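PDB 1H98: ferredoxin from Thermus aquaticus, which transfers electrons in a wide variety of metabolic reactions by means of one [3Fe-4S] and one [4Fe-4S] cluster. Local coordinates for residues V11-C16 against A48-A53; V19-C24 against I40-C45. One frame throughout, in Å; residues are numbered along the deposited sequence.

Interaction 1: residues V11-C16 against A48-A53. With F3S (Fe3-s4 cluster), chain C.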
ATOM      1  N   VAL A  11      12.320   1.733   3.295  1.00 17.46           N
ATOM      2  CA  VAL A  11      12.458   2.476   2.048  1.00 16.16           C
ATOM      3  C   VAL A  11      11.576   3.721   2.042  1.00 15.88           C
ATOM      4  O   VAL A  11      12.079   4.832   1.921  1.00 16.20           O
ATOM      5  CB  VAL A  11      12.125   1.591   0.827  1.00 16.60           C
ATOM      6  CG1 VAL A  11      12.245   2.397  -0.464  1.00 16.39           C
ATOM      7  CG2 VAL A  11      13.065   0.392   0.791  1.00 17.26           C
ATOM      8  N   LYS A  12      10.267   3.529   2.178  1.00 14.34           N
ATOM      9  CA  LYS A  12       9.305   4.631   2.194  1.00 15.61           C
ATOM     10  C   LYS A  12       9.610   5.686   1.132  1.00 17.37           C
ATOM     11  O   LYS A  12       9.644   6.885   1.414  1.00 18.71           O
ATOM     12  CB  LYS A  12       9.248   5.261   3.588  1.00 14.50           C
ATOM     13  CG  LYS A  12       8.796   4.290   4.667  1.00 16.18           C
ATOM     14  CD  LYS A  12       8.852   4.894   6.062  1.00 19.15           C
ATOM     15  CE  LYS A  12       7.876   6.047   6.217  1.00 22.38           C
ATOM     16  NZ  LYS A  12       7.891   6.607   7.595  1.00 23.10           N
ATOM     17  N   ASP A  13       9.768   5.223  -0.104  1.00 17.80           N
ATOM     18  CA  ASP A  13      10.087   6.086  -1.235  1.00 17.32           C
ATOM     19  C   ASP A  13       9.085   7.211  -1.464  1.00 17.75           C
ATOM     20  O   ASP A  13       9.468   8.309  -1.863  1.00 20.93           O
ATOM     21  CB  ASP A  13      10.229   5.248  -2.505  1.00 18.32           C
ATOM     22  CG  ASP A  13      10.522   6.092  -3.720  1.00 20.64           C
ATOM     23  OD1 ASP A  13      11.705   6.400  -3.974  1.00 22.67           O
ATOM     24  OD2 ASP A  13       9.560   6.456  -4.416  1.00 20.29           O
ATOM     25  N   GLN A  14       7.802   6.904  -1.298  1.00 17.30           N
ATOM     26  CA  GLN A  14       6.706   7.861  -1.454  1.00 15.37           C
ATOM     27  C   GLN A  14       6.290   8.289  -2.860  1.00 14.83           C
ATOM     28  O   GLN A  14       5.396   9.123  -3.004  1.00 16.57           O
ATOM     29  CB  GLN A  14       6.916   9.081  -0.550  1.00 17.24           C
ATOM     30  CG  GLN A  14       6.911   8.729   0.931  1.00 18.49           C
ATOM     31  CD  GLN A  14       7.454   9.841   1.810  1.00 21.22           C
ATOM     32  OE1 GLN A  14       6.854  10.909   1.921  1.00 23.38           O
ATOM     33  NE2 GLN A  14       8.588   9.587   2.454  1.00 22.37           N
ATOM     34  N   SER A  15       6.867   7.693  -3.902  1.00 14.42           N
ATOM     35  CA  SER A  15       6.453   8.045  -5.263  1.00 14.51           C
ATOM     36  C   SER A  15       4.976   7.696  -5.463  1.00 14.80           C
ATOM     37  O   SER A  15       4.265   8.347  -6.228  1.00 14.56           O
ATOM     38  CB  SER A  15       7.298   7.309  -6.303  1.00 15.59           C
ATOM     39  OG  SER A  15       8.612   7.835  -6.358  1.00 18.27           O
ATOM     40  N   CYS A  16       4.513   6.690  -4.726  1.00 14.78           N
ATOM     41  CA  CYS A  16       3.127   6.243  -4.808  1.00 15.58           C
ATOM     42  C   CYS A  16       2.144   7.327  -4.381  1.00 16.42           C
ATOM     43  O   CYS A  16       1.041   7.427  -4.928  1.00 15.03           O
ATOM     44  CB  CYS A  16       2.918   4.996  -3.941  1.00 14.97           C
ATOM     45  SG  CYS A  16       3.278   5.207  -2.173  1.00 13.34           S
ATOM     46  N   ALA A  48       4.471   3.038  -9.885  1.00 14.49           N
ATOM     47  CA  ALA A  48       5.200   4.110  -9.213  1.00 14.67           C
ATOM     48  C   ALA A  48       6.172   3.670  -8.118  1.00 15.22           C
ATOM     49  O   ALA A  48       7.140   4.376  -7.830  1.00 16.23           O
ATOM     50  CB  ALA A  48       4.222   5.143  -8.659  1.00 13.91           C
ATOM     51  N   CYS A  49       5.908   2.540  -7.472  1.00 13.06           N
ATOM     52  CA  CYS A  49       6.797   2.088  -6.414  1.00 13.03           C
ATOM     53  C   CYS A  49       8.058   1.429  -6.965  1.00 15.73           C
ATOM     54  O   CYS A  49       7.995   0.353  -7.563  1.00 15.63           O
ATOM     55  CB  CYS A  49       6.082   1.139  -5.459  1.00 12.77           C
ATOM     56  SG  CYS A  49       7.172   0.564  -4.135  1.00 13.66           S
ATOM     57  N   PRO A  50       9.237   2.027  -6.692  1.00 16.27           N
ATOM     58  CA  PRO A  50      10.519   1.499  -7.169  1.00 16.85           C
ATOM     59  C   PRO A  50      10.906   0.126  -6.620  1.00 18.06           C
ATOM     60  O   PRO A  50      11.730  -0.572  -7.218  1.00 19.61           O
ATOM     61  CB  PRO A  50      11.508   2.588  -6.751  1.00 16.75           C
ATOM     62  CG  PRO A  50      10.908   3.123  -5.516  1.00 18.41           C
ATOM     63  CD  PRO A  50       9.448   3.235  -5.878  1.00 16.59           C
ATOM     64  N   VAL A  51      10.312  -0.262  -5.493  1.00 16.24           N
ATOM     65  CA  VAL A  51      10.618  -1.555  -4.892  1.00 14.03           C
ATOM     66  C   VAL A  51       9.499  -2.598  -5.028  1.00 14.38           C
ATOM     67  O   VAL A  51       9.509  -3.622  -4.341  1.00 15.61           O
ATOM     68  CB  VAL A  51      11.068  -1.415  -3.408  1.00 15.98           C
ATOM     69  CG1 VAL A  51      12.435  -0.747  -3.337  1.00 16.08           C
ATOM     70  CG2 VAL A  51      10.045  -0.618  -2.601  1.00 15.29           C
ATOM     71  N   ASN A  52       8.540  -2.339  -5.916  1.00 14.06           N
ATOM     72  CA  ASN A  52       7.434  -3.277  -6.165  1.00 13.48           C
ATOM     73  C   ASN A  52       6.707  -3.708  -4.891  1.00 13.43           C
ATOM     74  O   ASN A  52       6.343  -4.870  -4.731  1.00 15.63           O
ATOM     75  CB  ASN A  52       7.966  -4.520  -6.890  1.00 13.59           C
ATOM     76  CG  ASN A  52       8.713  -4.175  -8.160  1.00 16.60           C
ATOM     77  OD1 ASN A  52       8.195  -3.462  -9.010  1.00 19.22           O
ATOM     78  ND2 ASN A  52       9.942  -4.663  -8.287  1.00 16.20           N
ATOM     79  N   ALA A  53       6.454  -2.762  -4.000  1.00 11.79           N
ATOM     80  CA  ALA A  53       5.791  -3.089  -2.745  1.00 12.37           C
ATOM     81  C   ALA A  53       4.273  -3.180  -2.807  1.00 12.25           C
ATOM     82  O   ALA A  53       3.660  -3.783  -1.934  1.00 12.39           O
ATOM     83  CB  ALA A  53       6.197  -2.075  -1.670  1.00 11.34           C
TER
HETATM   84 FE1  F3S C 108       5.116   4.084  -1.716  1.00 15.57          FE
HETATM   85 FE3  F3S C 108       6.526   2.570   0.167  1.00 14.65          FE
HETATM   86 FE4  F3S C 108       6.902   2.174  -2.548  1.00 16.02          FE
HETATM   87  S1  F3S C 108       6.059   4.823   0.264  1.00 20.88           S
HETATM   88  S2  F3S C 108       6.632   4.300  -3.420  1.00 22.18           S
HETATM   89  S3  F3S C 108       4.925   1.794  -1.365  1.00 20.81           S
HETATM   90  S4  F3S C 108       8.525   2.273  -0.924  1.00 21.17           S
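Asp13 and Pro50 make the closest approach of two side chains between 11-16 and 48-53: the carboxylate carbon CG of Asp13 lies 3.5 Å from CG of the proline ring, and the two groups cross obliquely. The aspartate is turned this way because its CG stands anti to the backbone N (chi1 178°). The same carboxylate closes an Asx turn. Its OD2 accepts from Ser15 N, met on the anti side and 31° out of the carboxylate plane, and also from Ser15 OG at 2.6 Å, nearly along the C-O direction; two bonds on one oxygen thus fix the rotation of the group against the ring. With an alanine here, Ser15 N and OG would probably lose their shared acceptor, and the Pro50 ring a neighbour.

The tight packing continues at helix 15-19, away from the cluster, where Ser15 CB lies 3.3 Å from the backbone Ala48 O and CB of Ala48 packs 4.2 Å from CA of Cys16.

The covalent link is separate. Cys16 SG binds iron FE1 at 2.2 Å and Cys49 SG binds iron FE4 at 2.3 Å, so the [3Fe-4S] core joins two segments that share no direct hydrogen bond. Cys49 SG also accepts from Ala53 N, just after the type I turn Cys49 to Asn52, in a nearly straight bond (167°), and weakly from Val51 N within it.

The outer side is looser. CG1 of exposed Val11 meets CG1 of Val51 at 4.3 Å, and Val11 CG1 and Val51 CG2 both lie against sulfide S4. Lys12 and Gln14 turn away from 48-53, and Lys12 NZ forms a salt bridge with Asp27. Cys16 and the remote Cys49-Pro50, with Cys8 as third ligand, make the [3Fe-4S] site of a two-cluster ferredoxin; a remote Cys-Pro ligand is a feature of bacterial ferredoxins.

Interaction 2: residues V19-C24 against I40-C45; sequences VCPVEC and IDCGAC. With SF4 (iron/sulfur cluster), chain B.
Pro21, Val22 and Ile40 form one apolar patch of the contact between 19-24 and 40-45. CD1 of Ile40 touches CG of Pro21 at 4.0 Å, and its other branch, CG2, meets CG1 of Val22 at 4.1 Å, so the isoleucine spans both neighbours. With its chi1 at 61°, CG1 of Ile40 sits between backbone N and carbonyl carbon and lies against sulfide S3, which CG2 of Val22 also covers. Val19 makes a second apolar patch: its CG2 packs 4.5 Å from CB of Cys45, close to CA of the same residue, and rests 3.7 Å from Ala44 O.

Metal bonds supply the strong links. Cys20 SG holds iron FE2, Cys42 SG holds FE4, and Cys45 SG holds FE3 at 2.2 Å; Cys39 completes the ligand set of the [4Fe-4S] cluster. The Pro21 ring lies beside one of these thiolates, with CD 3.8 Å from Cys42 SG.

No hydrogen bond crosses between the segments, but each supports its own sulfur: Cys24 N donates to Cys20 SG in a nearly straight bond (171°), and Ala44 N gives a weaker one to Cys42 SG. Backbone N-H donors on thiolates would be expected to temper their negative charge and could influence the cluster's potential, while the aliphatic cover probably limits solvent access to the sulfides it touches.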
ATOM      1  N   VAL A  19       0.922   9.909  -7.167  1.00 17.23           N
ATOM      2  CA  VAL A  19       0.103   9.458  -8.280  1.00 16.52           C
ATOM      3  C   VAL A  19      -1.302   9.008  -7.868  1.00 18.74           C
ATOM      4  O   VAL A  19      -2.162   8.800  -8.723  1.00 20.48           O
ATOM      5  CB  VAL A  19       0.803   8.340  -9.097  1.00 17.27           C
ATOM      6  CG1 VAL A  19       2.139   8.838  -9.621  1.00 17.72           C
ATOM      7  CG2 VAL A  19       0.996   7.086  -8.251  1.00 17.97           C
ATOM      8  N   CYS A  20      -1.547   8.869  -6.569  1.00 18.08           N
ATOM      9  CA  CYS A  20      -2.863   8.432  -6.094  1.00 17.56           C
ATOM     10  C   CYS A  20      -3.910   9.544  -6.230  1.00 18.45           C
ATOM     11  O   CYS A  20      -3.850  10.553  -5.532  1.00 19.24           O
ATOM     12  CB  CYS A  20      -2.770   7.942  -4.647  1.00 15.64           C
ATOM     13  SG  CYS A  20      -4.343   7.384  -3.973  1.00 17.02           S
ATOM     14  N   PRO A  21      -4.934   9.331  -7.075  1.00 19.34           N
ATOM     15  CA  PRO A  21      -5.991  10.323  -7.299  1.00 20.52           C
ATOM     16  C   PRO A  21      -6.850  10.684  -6.090  1.00 22.61           C
ATOM     17  O   PRO A  21      -7.432  11.769  -6.047  1.00 23.59           O
ATOM     18  CB  PRO A  21      -6.834   9.676  -8.396  1.00 20.46           C
ATOM     19  CG  PRO A  21      -6.696   8.213  -8.103  1.00 21.77           C
ATOM     20  CD  PRO A  21      -5.212   8.098  -7.835  1.00 20.16           C
ATOM     21  N   VAL A  22      -6.965   9.769  -5.130  1.00 21.59           N
ATOM     22  CA  VAL A  22      -7.783  10.018  -3.945  1.00 21.24           C
ATOM     23  C   VAL A  22      -6.987  10.287  -2.674  1.00 21.39           C
ATOM     24  O   VAL A  22      -7.573  10.465  -1.605  1.00 22.40           O
ATOM     25  CB  VAL A  22      -8.796   8.871  -3.689  1.00 21.49           C
ATOM     26  CG1 VAL A  22      -9.832   8.839  -4.803  1.00 24.41           C
ATOM     27  CG2 VAL A  22      -8.081   7.530  -3.595  1.00 20.38           C
ATOM     28  N   GLU A  23      -5.660  10.323  -2.799  1.00 19.68           N
ATOM     29  CA  GLU A  23      -4.761  10.579  -1.669  1.00 20.89           C
ATOM     30  C   GLU A  23      -5.067   9.709  -0.447  1.00 18.83           C
ATOM     31  O   GLU A  23      -5.193  10.215   0.670  1.00 19.86           O
ATOM     32  CB  GLU A  23      -4.812  12.064  -1.275  1.00 24.69           C
ATOM     33  CG  GLU A  23      -4.489  13.038  -2.411  1.00 29.86           C
ATOM     34  CD  GLU A  23      -4.810  14.492  -2.069  1.00 34.02           C
ATOM     35  OE1 GLU A  23      -5.481  14.747  -1.041  1.00 35.90           O
ATOM     36  OE2 GLU A  23      -4.395  15.388  -2.836  1.00 36.24           O
ATOM     37  N   CYS A  24      -5.150   8.400  -0.658  1.00 16.57           N
ATOM     38  CA  CYS A  24      -5.440   7.476   0.428  1.00 15.12           C
ATOM     39  C   CYS A  24      -4.227   6.660   0.892  1.00 13.19           C
ATOM     40  O   CYS A  24      -4.381   5.589   1.477  1.00 13.04           O
ATOM     41  CB  CYS A  24      -6.584   6.548   0.026  1.00 15.60           C
ATOM     42  SG  CYS A  24      -6.200   5.468  -1.361  1.00 16.52           S
ATOM     43  N   ILE A  40      -9.723   3.298  -4.508  1.00 16.99           N
ATOM     44  CA  ILE A  40     -10.665   3.017  -5.597  1.00 18.23           C
ATOM     45  C   ILE A  40     -10.146   1.955  -6.568  1.00 17.98           C
ATOM     46  O   ILE A  40     -10.752   1.708  -7.612  1.00 17.24           O
ATOM     47  CB  ILE A  40     -11.034   4.298  -6.393  1.00 18.08           C
ATOM     48  CG1 ILE A  40      -9.788   4.912  -7.031  1.00 18.15           C
ATOM     49  CG2 ILE A  40     -11.744   5.304  -5.484  1.00 19.59           C
ATOM     50  CD1 ILE A  40     -10.089   6.123  -7.881  1.00 20.77           C
ATOM     51  N   ASP A  41      -9.004   1.360  -6.233  1.00 17.72           N
ATOM     52  CA  ASP A  41      -8.397   0.310  -7.043  1.00 17.90           C
ATOM     53  C   ASP A  41      -8.067   0.700  -8.476  1.00 19.09           C
ATOM     54  O   ASP A  41      -8.191  -0.122  -9.385  1.00 19.86           O
ATOM     55  CB  ASP A  41      -9.286  -0.942  -7.050  1.00 17.50           C
ATOM     56  CG  ASP A  41      -9.202  -1.717  -5.760  1.00 20.05           C
ATOM     57  OD1 ASP A  41      -8.082  -2.087  -5.376  1.00 18.62           O
ATOM     58  OD2 ASP A  41     -10.248  -1.957  -5.125  1.00 22.15           O
ATOM     59  N   CYS A  42      -7.609   1.930  -8.682  1.00 18.12           N
ATOM     60  CA  CYS A  42      -7.257   2.360 -10.029  1.00 18.23           C
ATOM     61  C   CYS A  42      -5.920   1.749 -10.492  1.00 18.90           C
ATOM     62  O   CYS A  42      -5.636   1.704 -11.688  1.00 18.42           O
ATOM     63  CB  CYS A  42      -7.216   3.881 -10.110  1.00 19.26           C
ATOM     64  SG  CYS A  42      -5.851   4.603  -9.209  1.00 21.46           S
ATOM     65  N   GLY A  43      -5.088   1.315  -9.542  1.00 17.92           N
ATOM     66  CA  GLY A  43      -3.815   0.686  -9.877  1.00 15.23           C
ATOM     67  C   GLY A  43      -2.643   1.580 -10.249  1.00 14.95           C
ATOM     68  O   GLY A  43      -1.532   1.084 -10.432  1.00 16.13           O
ATOM     69  N   ALA A  44      -2.859   2.891 -10.287  1.00 15.51           N
ATOM     70  CA  ALA A  44      -1.806   3.844 -10.651  1.00 15.85           C
ATOM     71  C   ALA A  44      -0.556   3.787  -9.771  1.00 15.67           C
ATOM     72  O   ALA A  44       0.556   4.044 -10.232  1.00 15.58           O
ATOM     73  CB  ALA A  44      -2.369   5.263 -10.664  1.00 16.90           C
ATOM     74  N   CYS A  45      -0.742   3.441  -8.505  1.00 15.14           N
ATOM     75  CA  CYS A  45       0.359   3.379  -7.555  1.00 15.24           C
ATOM     76  C   CYS A  45       1.329   2.222  -7.768  1.00 16.12           C
ATOM     77  O   CYS A  45       2.488   2.301  -7.344  1.00 16.62           O
ATOM     78  CB  CYS A  45      -0.202   3.309  -6.138  1.00 14.38           C
ATOM     79  SG  CYS A  45      -1.333   1.936  -5.912  1.00 14.51           S
TER
HETATM   80 FE1  SF4 B 107      -5.820   2.785  -4.488  1.00 16.83          FE
HETATM   81 FE2  SF4 B 107      -4.579   5.255  -4.774  1.00 17.29          FE
HETATM   82 FE3  SF4 B 107      -3.268   2.947  -5.551  1.00 16.15          FE
HETATM   83 FE4  SF4 B 107      -5.416   3.913  -6.991  1.00 23.94          FE
HETATM   84  S1  SF4 B 107      -3.357   4.952  -6.718  1.00 22.27           S
HETATM   85  S2  SF4 B 107      -5.018   1.665  -6.345  1.00 22.42           S
HETATM   86  S3  SF4 B 107      -6.771   4.732  -5.324  1.00 22.33           S
HETATM   87  S4  SF4 B 107      -3.916   3.518  -3.376  1.00 21.08           S

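Interactions 1 and 2 each form part of one of the two cluster sites, their centres 13 Å apart, and each joins a segment of the first ferredoxin-type sequence range to one of the second. Along the chain, both segments of interaction 2 fall between those of interaction 1. The sites touch directly: Cys16 CB, from the [3Fe-4S] site, lies 4.2 Å from Cys45 CB, from the [4Fe-4S] site, and Ala48 CB meets Val19 CG2 at 3.8 Å. The Cys16 side chain is about 7 Å from the [4Fe-4S] cluster, and that of Cys45 about 7 Å from the [3Fe-4S] cluster. This adjacency of ligands is consistent with electron transfer between the clusters.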